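Local coordinates for GTP cyclohydrolase 1 type 2 homolog (PDB 2YYB), which is of unknown function but belongs to the GTP cyclohydrolase I type 2/NIF3 family and probably binds divalent metal ions, at residues D11-I16 and D101-V106; P20-L25 and A95-L100; T35-G40 and E57-I62; E47-K52 and L236-G241. All blocks are in the same frame, centred on the assembly; numbering follows the deposited sequence.

In the fold
All four contacts belong to one DUF34/NIF3 family chain. Along it, contact 3 falls between the segments of contact 2, and these between those of contact 1. Contact 4 crosses all three, because 47-52 lies between their paired segments and 236-241 comes after them all. Contacts 1 and 2 share helix 98-102 and touch, with centres about 10 Å apart. Contacts 3 and 4 also touch, where Leu61 of the five-stranded mixed sheet packs on Phe50, Ile49 and Leu236; their centres are about 16 Å apart. The centres of contacts 1 and 4 lie about 24 Å apart. Contact 1 holds Asp101, contact 2 nears His64 and contact 4 nears His65; together they probably frame the predicted metal site.

Contact 1: residues D11-I16 and D101-V106; sequences DAYLRI and DAHEEV
Tyr13 and His103 carry this contact between the end of helix 3-13 and the loop that follows helix 98-102. The aromatic part comes first. The two rings meet obliquely, with planes 41° apart and centroids 4.4 Å apart. The imidazole lies over one face of the phenol ring, with His103 CE1 above its centre. Tyr13 CG is anti to the backbone N (chi1 -177°), which carries the ring across to the histidine. The Tyr13 ring also stacks with His224, so two histidines share it.

Van der Waals contacts flank the pair. Tyr13 CE2 makes an apolar contact with Val106 CG2 at 3.8 Å, and Tyr13 OH lies 3.3 Å from Glu105 CB. Leu14 CD2 approaches His103 ND1 at 4.0 Å. Replacing Tyr13 by an alanine would probably leave the His103 ring without its aromatic neighbour and open a gap beside Val106.

The charged pair lies on the more exposed side. Arg15 NH2 forms a salt bridge with Glu104 OE2 at 3.0 Å. The carboxylate comes to the edge of the guanidinium. Arg15 has positive phi and is the C-prime residue of a Schellman motif, with Ile16 N bonded to Asp11 O and Arg15 N to Ala12 O. The chemistry implies a junction held mainly by ring packing, with a more exposed salt bridge whose hydrogen bond is bent and weak.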
loop_
_atom_site.group_PDB
_atom_site.type_symbol
_atom_site.label_atom_id
_atom_site.label_comp_id
_atom_site.label_asym_id
_atom_site.label_seq_id
_atom_site.Cartn_x
_atom_site.Cartn_y
_atom_site.Cartn_z
ATOM N N ASP A 11 5.429 -11.562 28.988
ATOM C CA ASP A 11 5.503 -11.634 27.539
ATOM C C ASP A 11 5.386 -13.105 27.129
ATOM O O ASP A 11 4.791 -13.443 26.098
ATOM C CB ASP A 11 6.829 -11.058 27.046
ATOM C CG ASP A 11 6.952 -9.561 27.304
ATOM O OD1 ASP A 11 8.079 -9.046 27.221
ATOM O OD2 ASP A 11 5.928 -8.894 27.575
ATOM N N ALA A 12 5.942 -13.981 27.955
ATOM C CA ALA A 12 5.914 -15.410 27.677
ATOM C C ALA A 12 4.521 -15.988 27.870
ATOM O O ALA A 12 3.956 -16.593 26.954
ATOM C CB ALA A 12 6.893 -16.128 28.583
ATOM N N TYR A 13 3.983 -15.784 29.069
ATOM C CA TYR A 13 2.674 -16.283 29.454
ATOM C C TYR A 13 1.564 -15.846 28.530
ATOM O O TYR A 13 0.662 -16.623 28.238
ATOM C CB TYR A 13 2.352 -15.835 30.880
ATOM C CG TYR A 13 1.043 -16.357 31.424
ATOM C CD1 TYR A 13 0.843 -17.722 31.649
ATOM C CD2 TYR A 13 0.008 -15.484 31.730
ATOM C CE1 TYR A 13 -0.363 -18.199 32.172
ATOM C CE2 TYR A 13 -1.197 -15.941 32.251
ATOM C CZ TYR A 13 -1.383 -17.298 32.472
ATOM O OH TYR A 13 -2.585 -17.732 33.003
ATOM N N LEU A 14 1.617 -14.595 28.083
ATOM C CA LEU A 14 0.598 -14.052 27.195
ATOM C C LEU A 14 1.032 -14.268 25.756
ATOM O O LEU A 14 0.258 -14.058 24.828
ATOM C CB LEU A 14 0.415 -12.558 27.477
ATOM C CG LEU A 14 0.095 -12.220 28.939
ATOM C CD1 LEU A 14 0.212 -10.724 29.164
ATOM C CD2 LEU A 14 -1.302 -12.702 29.288
ATOM N N ARG A 15 2.274 -14.719 25.590
ATOM C CA ARG A 15 2.866 -14.953 24.278
ATOM C C ARG A 15 2.425 -13.878 23.292
ATOM O O ARG A 15 1.749 -14.141 22.309
ATOM C CB ARG A 15 2.529 -16.363 23.762
ATOM C CG ARG A 15 1.095 -16.806 23.938
ATOM C CD ARG A 15 0.995 -18.326 23.915
ATOM N NE ARG A 15 -0.211 -18.777 24.606
ATOM C CZ ARG A 15 -0.378 -19.990 25.132
ATOM N NH1 ARG A 15 0.589 -20.903 25.050
ATOM N NH2 ARG A 15 -1.510 -20.286 25.766
ATOM N N ILE A 16 2.843 -12.656 23.584
ATOM C CA ILE A 16 2.507 -11.497 22.780
ATOM C C ILE A 16 3.119 -11.510 21.387
ATOM O O ILE A 16 2.838 -10.627 20.576
ATOM C CB ILE A 16 2.947 -10.209 23.503
ATOM C CG1 ILE A 16 4.474 -10.191 23.655
ATOM C CG2 ILE A 16 2.277 -10.143 24.873
ATOM C CD1 ILE A 16 5.038 -8.872 24.146
ATOM N N ASP A 101 -7.024 -10.321 25.654
ATOM C CA ASP A 101 -8.389 -10.554 25.206
ATOM C C ASP A 101 -8.560 -12.065 24.953
ATOM O O ASP A 101 -9.464 -12.702 25.506
ATOM C CB ASP A 101 -8.676 -9.724 23.927
ATOM C CG ASP A 101 -9.424 -8.415 24.223
ATOM O OD1 ASP A 101 -9.277 -7.413 23.489
ATOM O OD2 ASP A 101 -10.185 -8.377 25.204
ATOM N N ALA A 102 -7.638 -12.637 24.180
ATOM C CA ALA A 102 -7.674 -14.045 23.788
ATOM C C ALA A 102 -7.221 -15.110 24.768
ATOM O O ALA A 102 -7.730 -16.225 24.737
ATOM C CB ALA A 102 -6.900 -14.225 22.491
ATOM N N HIS A 103 -6.263 -14.796 25.623
ATOM C CA HIS A 103 -5.752 -15.800 26.550
ATOM C C HIS A 103 -6.823 -16.740 27.108
ATOM O O HIS A 103 -7.836 -16.286 27.653
ATOM C CB HIS A 103 -5.014 -15.139 27.709
ATOM C CG HIS A 103 -4.039 -16.049 28.381
ATOM N ND1 HIS A 103 -2.751 -16.223 27.923
ATOM C CD2 HIS A 103 -4.181 -16.885 29.437
ATOM C CE1 HIS A 103 -2.141 -17.128 28.668
ATOM N NE2 HIS A 103 -2.988 -17.546 29.592
ATOM N N GLU A 104 -6.572 -18.050 26.980
ATOM C CA GLU A 104 -7.496 -19.096 27.454
ATOM C C GLU A 104 -7.573 -19.279 28.975
ATOM O O GLU A 104 -8.567 -19.801 29.481
ATOM C CB GLU A 104 -7.164 -20.461 26.814
ATOM C CG GLU A 104 -6.101 -21.288 27.539
ATOM C CD GLU A 104 -4.689 -20.766 27.326
ATOM O OE1 GLU A 104 -3.829 -21.005 28.209
ATOM O OE2 GLU A 104 -4.438 -20.128 26.276
ATOM N N GLU A 105 -6.534 -18.859 29.698
ATOM C CA GLU A 105 -6.508 -18.982 31.157
ATOM C C GLU A 105 -7.019 -17.748 31.899
ATOM O O GLU A 105 -7.857 -17.869 32.788
ATOM C CB GLU A 105 -5.085 -19.304 31.634
ATOM C CG GLU A 105 -4.746 -20.781 31.655
ATOM C CD GLU A 105 -5.583 -21.546 32.676
ATOM O OE1 GLU A 105 -5.449 -22.792 32.753
ATOM O OE2 GLU A 105 -6.374 -20.901 33.408
ATOM N N VAL A 106 -6.506 -16.570 31.539
ATOM C CA VAL A 106 -6.902 -15.310 32.178
ATOM C C VAL A 106 -7.508 -14.291 31.198
ATOM O O VAL A 106 -7.814 -13.158 31.584
ATOM C CB VAL A 106 -5.701 -14.634 32.886
ATOM C CG1 VAL A 106 -5.177 -15.526 33.984
ATOM C CG2 VAL A 106 -4.609 -14.325 31.882
#

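Contact 2: residues P20-L25 and A95-L100; sequences PQDPSL and AAHLPL
Asp22 and His97 form a His-carboxylate hydrogen bond close to the predicted metal site, where His97 nears both His64 and Asp101. His97 ND1 donates to Asp22 OD2 at 2.7 Å. The bond uses the syn lone pair of that oxygen. The carboxylate oxygen sits at the ring edge but 28° out of the imidazole plane. Asp22 CG is anti to its own N (chi1 -166°), which sends the carboxylate across from the loop to the histidine.

The other oxygen reaches the start of helix 98-102. Leu98 N donates to Asp22 OD1 at 2.9 Å, in a nearly straight bond on the syn side but 25° out of the carboxylate plane. His97 is at the N-cap position, so this loop aspartate takes up an N-H at the first turn of the helix. A weak bond from Ser24 N to Asp22 OD2 ties the acid back to its own loop. An asparagine in place of Asp22 would probably leave one of the two N-H groups without an acceptor and let the His97 ring turn more freely.

Around the acid the packing is apolar or mixed. Leu98 CG lies against the carboxylate, and Asp22 CB meets Leu98 CD1 at 3.7 Å. Leu98 CD1 also touches Gln21 NE2 at 3.5 Å. Ser24 OG rests 3.1 Å from His97 CB. The His97 ring meets those of Trp69 and His64 edge-to-face.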
loop_
_atom_site.group_PDB
_atom_site.type_symbol
_atom_site.label_atom_id
_atom_site.label_comp_id
_atom_site.label_asym_id
_atom_site.label_seq_id
_atom_site.Cartn_x
_atom_site.Cartn_y
_atom_site.Cartn_z
ATOM N N PRO A 20 1.185 -10.085 16.294
ATOM C CA PRO A 20 1.995 -9.061 15.611
ATOM C C PRO A 20 1.220 -7.980 14.863
ATOM O O PRO A 20 1.801 -6.990 14.427
ATOM C CB PRO A 20 2.853 -9.887 14.661
ATOM C CG PRO A 20 1.881 -10.961 14.230
ATOM C CD PRO A 20 1.257 -11.367 15.563
ATOM N N GLN A 21 -0.086 -8.172 14.716
ATOM C CA GLN A 21 -0.927 -7.212 14.005
ATOM C C GLN A 21 -1.800 -6.367 14.948
ATOM O O GLN A 21 -2.844 -5.831 14.546
ATOM C CB GLN A 21 -1.811 -7.956 12.991
ATOM C CG GLN A 21 -2.983 -8.755 13.582
ATOM C CD GLN A 21 -2.576 -9.731 14.679
ATOM O OE1 GLN A 21 -1.490 -10.318 14.644
ATOM N NE2 GLN A 21 -3.464 -9.925 15.650
ATOM N N ASP A 22 -1.372 -6.264 16.204
ATOM C CA ASP A 22 -2.099 -5.481 17.195
ATOM C C ASP A 22 -1.487 -4.087 17.144
ATOM O O ASP A 22 -0.282 -3.932 17.362
ATOM C CB ASP A 22 -1.919 -6.100 18.587
ATOM C CG ASP A 22 -2.905 -5.553 19.609
ATOM O OD1 ASP A 22 -3.019 -6.152 20.704
ATOM O OD2 ASP A 22 -3.564 -4.532 19.320
ATOM N N PRO A 23 -2.300 -3.053 16.829
ATOM C CA PRO A 23 -1.754 -1.691 16.764
ATOM C C PRO A 23 -1.100 -1.257 18.076
ATOM O O PRO A 23 -0.052 -0.617 18.067
ATOM C CB PRO A 23 -2.975 -0.841 16.393
ATOM C CG PRO A 23 -4.110 -1.595 17.018
ATOM C CD PRO A 23 -3.768 -3.028 16.669
ATOM N N SER A 24 -1.709 -1.627 19.200
ATOM C CA SER A 24 -1.173 -1.257 20.507
ATOM C C SER A 24 0.172 -1.931 20.760
ATOM O O SER A 24 0.395 -3.065 20.349
ATOM C CB SER A 24 -2.141 -1.646 21.619
ATOM O OG SER A 24 -1.904 -2.979 22.023
ATOM N N LEU A 25 1.061 -1.218 21.435
ATOM C CA LEU A 25 2.384 -1.742 21.740
ATOM C C LEU A 25 2.260 -2.630 22.980
ATOM O O LEU A 25 2.247 -2.131 24.103
ATOM C CB LEU A 25 3.348 -0.578 22.012
ATOM C CG LEU A 25 4.850 -0.819 21.891
ATOM C CD1 LEU A 25 5.120 -2.275 21.561
ATOM C CD2 LEU A 25 5.414 0.090 20.800
ATOM N N ALA A 95 1.216 -3.012 29.205
ATOM C CA ALA A 95 -0.047 -3.069 28.482
ATOM C C ALA A 95 -0.230 -4.405 27.752
ATOM O O ALA A 95 0.713 -4.933 27.150
ATOM C CB ALA A 95 -0.135 -1.874 27.487
ATOM N N ALA A 96 -1.445 -4.946 27.825
ATOM C CA ALA A 96 -1.787 -6.217 27.173
ATOM C C ALA A 96 -3.157 -6.073 26.506
ATOM O O ALA A 96 -4.189 -6.099 27.179
ATOM C CB ALA A 96 -1.814 -7.354 28.202
ATOM N N HIS A 97 -3.152 -5.926 25.179
ATOM C CA HIS A 97 -4.380 -5.737 24.409
ATOM C C HIS A 97 -5.033 -7.034 23.901
ATOM O O HIS A 97 -5.725 -7.733 24.654
ATOM C CB HIS A 97 -4.098 -4.823 23.221
ATOM C CG HIS A 97 -5.331 -4.327 22.537
ATOM N ND1 HIS A 97 -5.301 -3.732 21.296
ATOM C CD2 HIS A 97 -6.624 -4.295 22.940
ATOM C CE1 HIS A 97 -6.522 -3.350 20.963
ATOM N NE2 HIS A 97 -7.345 -3.679 21.946
ATOM N N LEU A 98 -4.820 -7.344 22.622
ATOM C CA LEU A 98 -5.412 -8.542 22.043
ATOM C C LEU A 98 -5.038 -9.817 22.799
ATOM O O LEU A 98 -5.895 -10.654 23.074
ATOM C CB LEU A 98 -5.015 -8.690 20.565
ATOM C CG LEU A 98 -5.538 -7.650 19.560
ATOM C CD1 LEU A 98 -5.071 -8.043 18.160
ATOM C CD2 LEU A 98 -7.054 -7.562 19.605
ATOM N N PRO A 99 -3.754 -9.976 23.157
ATOM C CA PRO A 99 -3.331 -11.177 23.876
ATOM C C PRO A 99 -4.026 -11.411 25.212
ATOM O O PRO A 99 -4.185 -12.556 25.630
ATOM C CB PRO A 99 -1.822 -10.991 23.998
ATOM C CG PRO A 99 -1.667 -9.522 24.015
ATOM C CD PRO A 99 -2.622 -9.058 22.964
ATOM N N LEU A 100 -4.448 -10.338 25.877
ATOM C CA LEU A 100 -5.140 -10.478 27.155
ATOM C C LEU A 100 -6.589 -10.782 26.823
ATOM O O LEU A 100 -7.305 -11.399 27.608
ATOM C CB LEU A 100 -5.075 -9.177 27.968
ATOM C CG LEU A 100 -5.073 -9.241 29.504
ATOM C CD1 LEU A 100 -5.616 -7.922 30.069
ATOM C CD2 LEU A 100 -5.910 -10.398 30.004
#

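Contact 3: residues T35-G40 and E57-I62; sequences TVRKVG and EVDFLI
Val36 and Phe60 cross obliquely, with Val36 CG1 packed on Phe60 CB at 3.6 Å. Val36 CG2 approaches the phenyl ring at CD1. Phe60 CG is anti to the backbone N (chi1 -161°), and the ring leads away from segment 35-40 towards Leu6, Val7 and Leu10 of helix 3-13. On the same face of the sheet, Val39 CG1 meets Ile62 CD1 at 4.0 Å, again at a slant.

On the face of Leu61, Val58 from the preceding loop packs over Gly40. Both Val58 methyls lie against Gly40 CA, which has no side chain to keep them off. Leu61 CD1 lies 3.5 Å from Gly40 O. Helix 47-55 covers Leu61 and Val58.

Between these faces run the parallel strands 39-42 and 60-63 of a beta-alpha-beta unit. Gly40 N donates to Phe60 O at 2.8 Å, and Ile62 N to Gly40 O at the same length. Lys38 O takes Asp59 N at 2.8 Å and, weakly, Phe60 N.

Asp59 is turned towards segment 35-40. Its OD2 receives Arg37 N at 2.9 Å on the anti side. The Lys38 chain runs extended beside Glu57 O, and its NZ bonds to Glu56 O. The chemistry implies that Asp59 OD2 ties its segment to the backbone just before strand 39-42, while OD1 holds Lys33 by a salt bridge and apolar side chains bury the hydrogen-bonded strands.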
loop_
_atom_site.group_PDB
_atom_site.type_symbol
_atom_site.label_atom_id
_atom_site.label_comp_id
_atom_site.label_asym_id
_atom_site.label_seq_id
_atom_site.Cartn_x
_atom_site.Cartn_y
_atom_site.Cartn_z
ATOM N N THR A 35 12.465 -2.947 41.337
ATOM C CA THR A 35 11.989 -3.905 42.329
ATOM C C THR A 35 10.486 -3.779 42.568
ATOM O O THR A 35 10.009 -2.825 43.186
ATOM C CB THR A 35 12.757 -3.761 43.672
ATOM O OG1 THR A 35 14.120 -4.141 43.478
ATOM C CG2 THR A 35 12.179 -4.658 44.729
ATOM N N VAL A 36 9.741 -4.762 42.075
ATOM C CA VAL A 36 8.289 -4.751 42.203
ATOM C C VAL A 36 7.822 -5.351 43.514
ATOM O O VAL A 36 8.257 -6.425 43.897
ATOM C CB VAL A 36 7.629 -5.508 41.023
ATOM C CG1 VAL A 36 6.135 -5.386 41.095
ATOM C CG2 VAL A 36 8.121 -4.936 39.714
ATOM N N ARG A 37 6.932 -4.644 44.196
ATOM C CA ARG A 37 6.398 -5.096 45.471
ATOM C C ARG A 37 4.865 -5.101 45.494
ATOM O O ARG A 37 4.259 -5.620 46.438
ATOM C CB ARG A 37 6.889 -4.187 46.600
ATOM C CG ARG A 37 8.397 -4.068 46.731
ATOM C CD ARG A 37 8.747 -2.909 47.678
ATOM N NE ARG A 37 10.137 -2.457 47.553
ATOM C CZ ARG A 37 11.152 -2.958 48.249
ATOM N NH1 ARG A 37 10.940 -3.935 49.131
ATOM N NH2 ARG A 37 12.378 -2.482 48.068
ATOM N N LYS A 38 4.229 -4.520 44.483
ATOM C CA LYS A 38 2.771 -4.470 44.472
ATOM C C LYS A 38 2.215 -4.202 43.078
ATOM O O LYS A 38 2.552 -3.203 42.439
ATOM C CB LYS A 38 2.295 -3.395 45.439
ATOM C CG LYS A 38 0.804 -3.295 45.576
ATOM C CD LYS A 38 0.447 -2.342 46.675
ATOM C CE LYS A 38 -1.049 -2.248 46.812
ATOM N NZ LYS A 38 -1.451 -1.243 47.853
ATOM N N VAL A 39 1.358 -5.111 42.626
ATOM C CA VAL A 39 0.753 -5.038 41.306
ATOM C C VAL A 39 -0.562 -4.283 41.287
ATOM O O VAL A 39 -1.367 -4.382 42.212
ATOM C CB VAL A 39 0.498 -6.465 40.741
ATOM C CG1 VAL A 39 -0.371 -6.396 39.462
ATOM C CG2 VAL A 39 1.827 -7.149 40.466
ATOM N N GLY A 40 -0.757 -3.514 40.225
ATOM C CA GLY A 40 -1.994 -2.780 40.048
ATOM C C GLY A 40 -2.613 -3.281 38.746
ATOM O O GLY A 40 -1.894 -3.573 37.789
ATOM N N GLU A 57 0.286 3.011 46.062
ATOM C CA GLU A 57 1.675 2.572 45.964
ATOM C C GLU A 57 1.876 1.369 45.026
ATOM O O GLU A 57 2.562 0.398 45.367
ATOM C CB GLU A 57 2.240 2.264 47.362
ATOM C CG GLU A 57 2.252 3.486 48.293
ATOM C CD GLU A 57 2.812 3.198 49.679
ATOM O OE1 GLU A 57 4.055 3.083 49.819
ATOM O OE2 GLU A 57 2.006 3.082 50.629
ATOM N N VAL A 58 1.282 1.433 43.835
ATOM C CA VAL A 58 1.440 0.354 42.873
ATOM C C VAL A 58 2.806 0.502 42.217
ATOM O O VAL A 58 3.226 1.621 41.922
ATOM C CB VAL A 58 0.348 0.410 41.776
ATOM C CG1 VAL A 58 0.624 -0.637 40.707
ATOM C CG2 VAL A 58 -0.998 0.156 42.383
ATOM N N ASP A 59 3.500 -0.611 41.991
ATOM C CA ASP A 59 4.823 -0.561 41.340
ATOM C C ASP A 59 4.745 -1.039 39.896
ATOM O O ASP A 59 5.522 -0.624 39.042
ATOM C CB ASP A 59 5.843 -1.468 42.057
ATOM C CG ASP A 59 6.126 -1.024 43.460
ATOM O OD1 ASP A 59 6.344 0.193 43.653
ATOM O OD2 ASP A 59 6.140 -1.881 44.366
ATOM N N PHE A 60 3.807 -1.937 39.644
ATOM C CA PHE A 60 3.654 -2.534 38.336
ATOM C C PHE A 60 2.184 -2.498 37.953
ATOM O O PHE A 60 1.397 -3.333 38.408
ATOM C CB PHE A 60 4.144 -3.977 38.403
ATOM C CG PHE A 60 4.464 -4.572 37.077
ATOM C CD1 PHE A 60 5.751 -4.485 36.557
ATOM C CD2 PHE A 60 3.481 -5.235 36.345
ATOM C CE1 PHE A 60 6.052 -5.059 35.307
ATOM C CE2 PHE A 60 3.777 -5.802 35.109
ATOM C CZ PHE A 60 5.060 -5.716 34.586
ATOM N N LEU A 61 1.829 -1.516 37.129
ATOM C CA LEU A 61 0.455 -1.315 36.653
ATOM C C LEU A 61 0.215 -2.043 35.335
ATOM O O LEU A 61 0.944 -1.845 34.347
ATOM C CB LEU A 61 0.183 0.181 36.461
ATOM C CG LEU A 61 -1.214 0.557 36.010
ATOM C CD1 LEU A 61 -2.233 -0.160 36.882
ATOM C CD2 LEU A 61 -1.403 2.049 36.089
ATOM N N ILE A 62 -0.798 -2.904 35.338
ATOM C CA ILE A 62 -1.170 -3.671 34.161
ATOM C C ILE A 62 -2.494 -3.133 33.612
ATOM O O ILE A 62 -3.479 -3.037 34.348
ATOM C CB ILE A 62 -1.357 -5.147 34.528
ATOM C CG1 ILE A 62 -0.033 -5.706 35.070
ATOM C CG2 ILE A 62 -1.909 -5.925 33.313
ATOM C CD1 ILE A 62 -0.095 -7.132 35.552
#

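Contact 4: residues E47-K52 and L236-G241; sequences EAIFRK and LDHPTG
Ile49 and His238 form the tight part of this contact. It sets helix 47-55, the helix of a beta-alpha-beta unit, against the loop that follows strand 233-235, outermost of the sheet within this chain. The two side chains cross at about a right angle. Ile49 CG1 and CD1 both sit nearest His238 CD2, each at 3.2 Å. The approach to the imidazole is oblique. Ile49 CD1 also touches Leu236 CB at 4.1 Å. Leu236 points towards the helix and sets CD1 by Ile49 O at 3.8 Å. Ile49 and Leu236 both pack on Leu61 and Ala42, so this half is continuous with the sheet.

His238 NE2 is bonded to Asp44 N, and the ring also meets Tyr211 edge-to-face. His196 of the third subunit meets it too. The side chain of His238 is about 7 Å from that of His65, a predicted metal ligand, so the packing lies near that site.

The looser side is formed by Lys52 and Asp237. Lys52 CB meets Leu236 CD2 at 4.0 Å, and the rest of the chain runs on towards Asp237. Asp237 is exposed and turns its side chain away from the helix, where OD2 is bonded to Tyr211 OH. Its carbonyl oxygen faces Lys52 instead. The Lys52 chain bends at its last torsion (chi4 72°), which lets NZ donate a hydrogen bond to Asp237 O at 3.1 Å, from 36° out of the carbonyl plane.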
loop_
_atom_site.group_PDB
_atom_site.type_symbol
_atom_site.label_atom_id
_atom_site.label_comp_id
_atom_site.label_asym_id
_atom_site.label_seq_id
_atom_site.Cartn_x
_atom_site.Cartn_y
_atom_site.Cartn_z
ATOM N N GLU A 47 -4.706 9.493 33.315
ATOM C CA GLU A 47 -4.246 10.234 34.474
ATOM C C GLU A 47 -4.953 9.795 35.753
ATOM O O GLU A 47 -4.312 9.560 36.760
ATOM C CB GLU A 47 -4.475 11.730 34.264
ATOM C CG GLU A 47 -4.187 12.592 35.493
ATOM C CD GLU A 47 -2.701 12.776 35.810
ATOM O OE1 GLU A 47 -1.925 11.800 35.723
ATOM O OE2 GLU A 47 -2.314 13.914 36.164
ATOM N N ALA A 48 -6.271 9.682 35.719
ATOM C CA ALA A 48 -6.997 9.289 36.922
ATOM C C ALA A 48 -6.496 7.950 37.456
ATOM O O ALA A 48 -6.084 7.861 38.610
ATOM C CB ALA A 48 -8.490 9.235 36.643
ATOM N N ILE A 49 -6.530 6.916 36.623
ATOM C CA ILE A 49 -6.037 5.606 37.025
ATOM C C ILE A 49 -4.607 5.691 37.562
ATOM O O ILE A 49 -4.271 5.027 38.550
ATOM C CB ILE A 49 -6.035 4.604 35.840
ATOM C CG1 ILE A 49 -7.460 4.140 35.551
ATOM C CG2 ILE A 49 -5.157 3.406 36.158
ATOM C CD1 ILE A 49 -8.194 3.658 36.807
ATOM N N PHE A 50 -3.764 6.488 36.907
ATOM C CA PHE A 50 -2.379 6.636 37.324
ATOM C C PHE A 50 -2.220 7.273 38.705
ATOM O O PHE A 50 -1.348 6.859 39.469
ATOM C CB PHE A 50 -1.607 7.441 36.284
ATOM C CG PHE A 50 -1.410 6.716 34.981
ATOM C CD1 PHE A 50 -1.808 5.387 34.844
ATOM C CD2 PHE A 50 -0.806 7.353 33.904
ATOM C CE1 PHE A 50 -1.607 4.706 33.663
ATOM C CE2 PHE A 50 -0.597 6.682 32.716
ATOM C CZ PHE A 50 -0.997 5.348 32.587
ATOM N N ARG A 51 -3.049 8.276 39.012
ATOM C CA ARG A 51 -3.020 8.936 40.316
ATOM C C ARG A 51 -3.415 7.922 41.399
ATOM O O ARG A 51 -2.831 7.913 42.488
ATOM C CB ARG A 51 -3.990 10.129 40.359
ATOM C CG ARG A 51 -3.483 11.398 39.685
ATOM C CD ARG A 51 -2.403 12.078 40.520
ATOM N NE ARG A 51 -1.400 12.759 39.702
ATOM C CZ ARG A 51 -0.273 13.283 40.186
ATOM N NH1 ARG A 51 -0.012 13.208 41.489
ATOM N NH2 ARG A 51 0.608 13.858 39.371
ATOM N N LYS A 52 -4.406 7.081 41.095
ATOM C CA LYS A 52 -4.848 6.053 42.032
ATOM C C LYS A 52 -3.737 5.035 42.257
ATOM O O LYS A 52 -3.541 4.570 43.377
ATOM C CB LYS A 52 -6.086 5.303 41.522
ATOM C CG LYS A 52 -7.381 6.086 41.506
ATOM C CD LYS A 52 -8.540 5.100 41.589
ATOM C CE LYS A 52 -9.895 5.747 41.351
ATOM N NZ LYS A 52 -10.064 6.108 39.908
ATOM N N LEU A 236 -7.721 -1.013 40.305
ATOM C CA LEU A 236 -7.955 0.421 40.184
ATOM C C LEU A 236 -9.179 0.596 39.295
ATOM O O LEU A 236 -9.127 0.324 38.103
ATOM C CB LEU A 236 -6.711 1.093 39.590
ATOM C CG LEU A 236 -5.456 0.829 40.436
ATOM C CD1 LEU A 236 -4.267 1.489 39.828
ATOM C CD2 LEU A 236 -5.660 1.342 41.844
ATOM N N ASP A 237 -10.272 1.052 39.901
ATOM C CA ASP A 237 -11.565 1.214 39.236
ATOM C C ASP A 237 -11.865 2.604 38.665
ATOM O O ASP A 237 -11.798 3.602 39.377
ATOM C CB ASP A 237 -12.654 0.830 40.231
ATOM C CG ASP A 237 -13.969 0.529 39.573
ATOM O OD1 ASP A 237 -14.989 0.476 40.289
ATOM O OD2 ASP A 237 -13.985 0.330 38.346
ATOM N N HIS A 238 -12.209 2.654 37.378
ATOM C CA HIS A 238 -12.540 3.910 36.690
ATOM C C HIS A 238 -13.693 3.665 35.706
ATOM O O HIS A 238 -13.527 3.715 34.494
ATOM C CB HIS A 238 -11.299 4.466 35.942
ATOM C CG HIS A 238 -10.956 3.734 34.663
ATOM N ND1 HIS A 238 -11.524 4.054 33.444
ATOM C CD2 HIS A 238 -10.103 2.701 34.415
ATOM C CE1 HIS A 238 -11.040 3.257 32.508
ATOM N NE2 HIS A 238 -10.175 2.427 33.068
ATOM N N PRO A 239 -14.890 3.398 36.218
ATOM C CA PRO A 239 -16.002 3.157 35.290
ATOM C C PRO A 239 -16.311 4.336 34.359
ATOM O O PRO A 239 -16.393 5.479 34.794
ATOM C CB PRO A 239 -17.159 2.812 36.230
ATOM C CG PRO A 239 -16.850 3.609 37.431
ATOM C CD PRO A 239 -15.354 3.402 37.612
ATOM N N THR A 240 -16.484 4.049 33.073
ATOM C CA THR A 240 -16.766 5.092 32.085
ATOM C C THR A 240 -18.235 5.194 31.684
ATOM O O THR A 240 -18.691 6.236 31.216
ATOM C CB THR A 240 -15.948 4.865 30.808
ATOM O OG1 THR A 240 -16.311 3.603 30.230
ATOM C CG2 THR A 240 -14.454 4.890 31.117
ATOM N N GLY A 241 -18.978 4.112 31.864
ATOM C CA GLY A 241 -20.383 4.131 31.509
ATOM C C GLY A 241 -20.577 3.754 30.055
ATOM O O GLY A 241 -21.651 3.981 29.503
#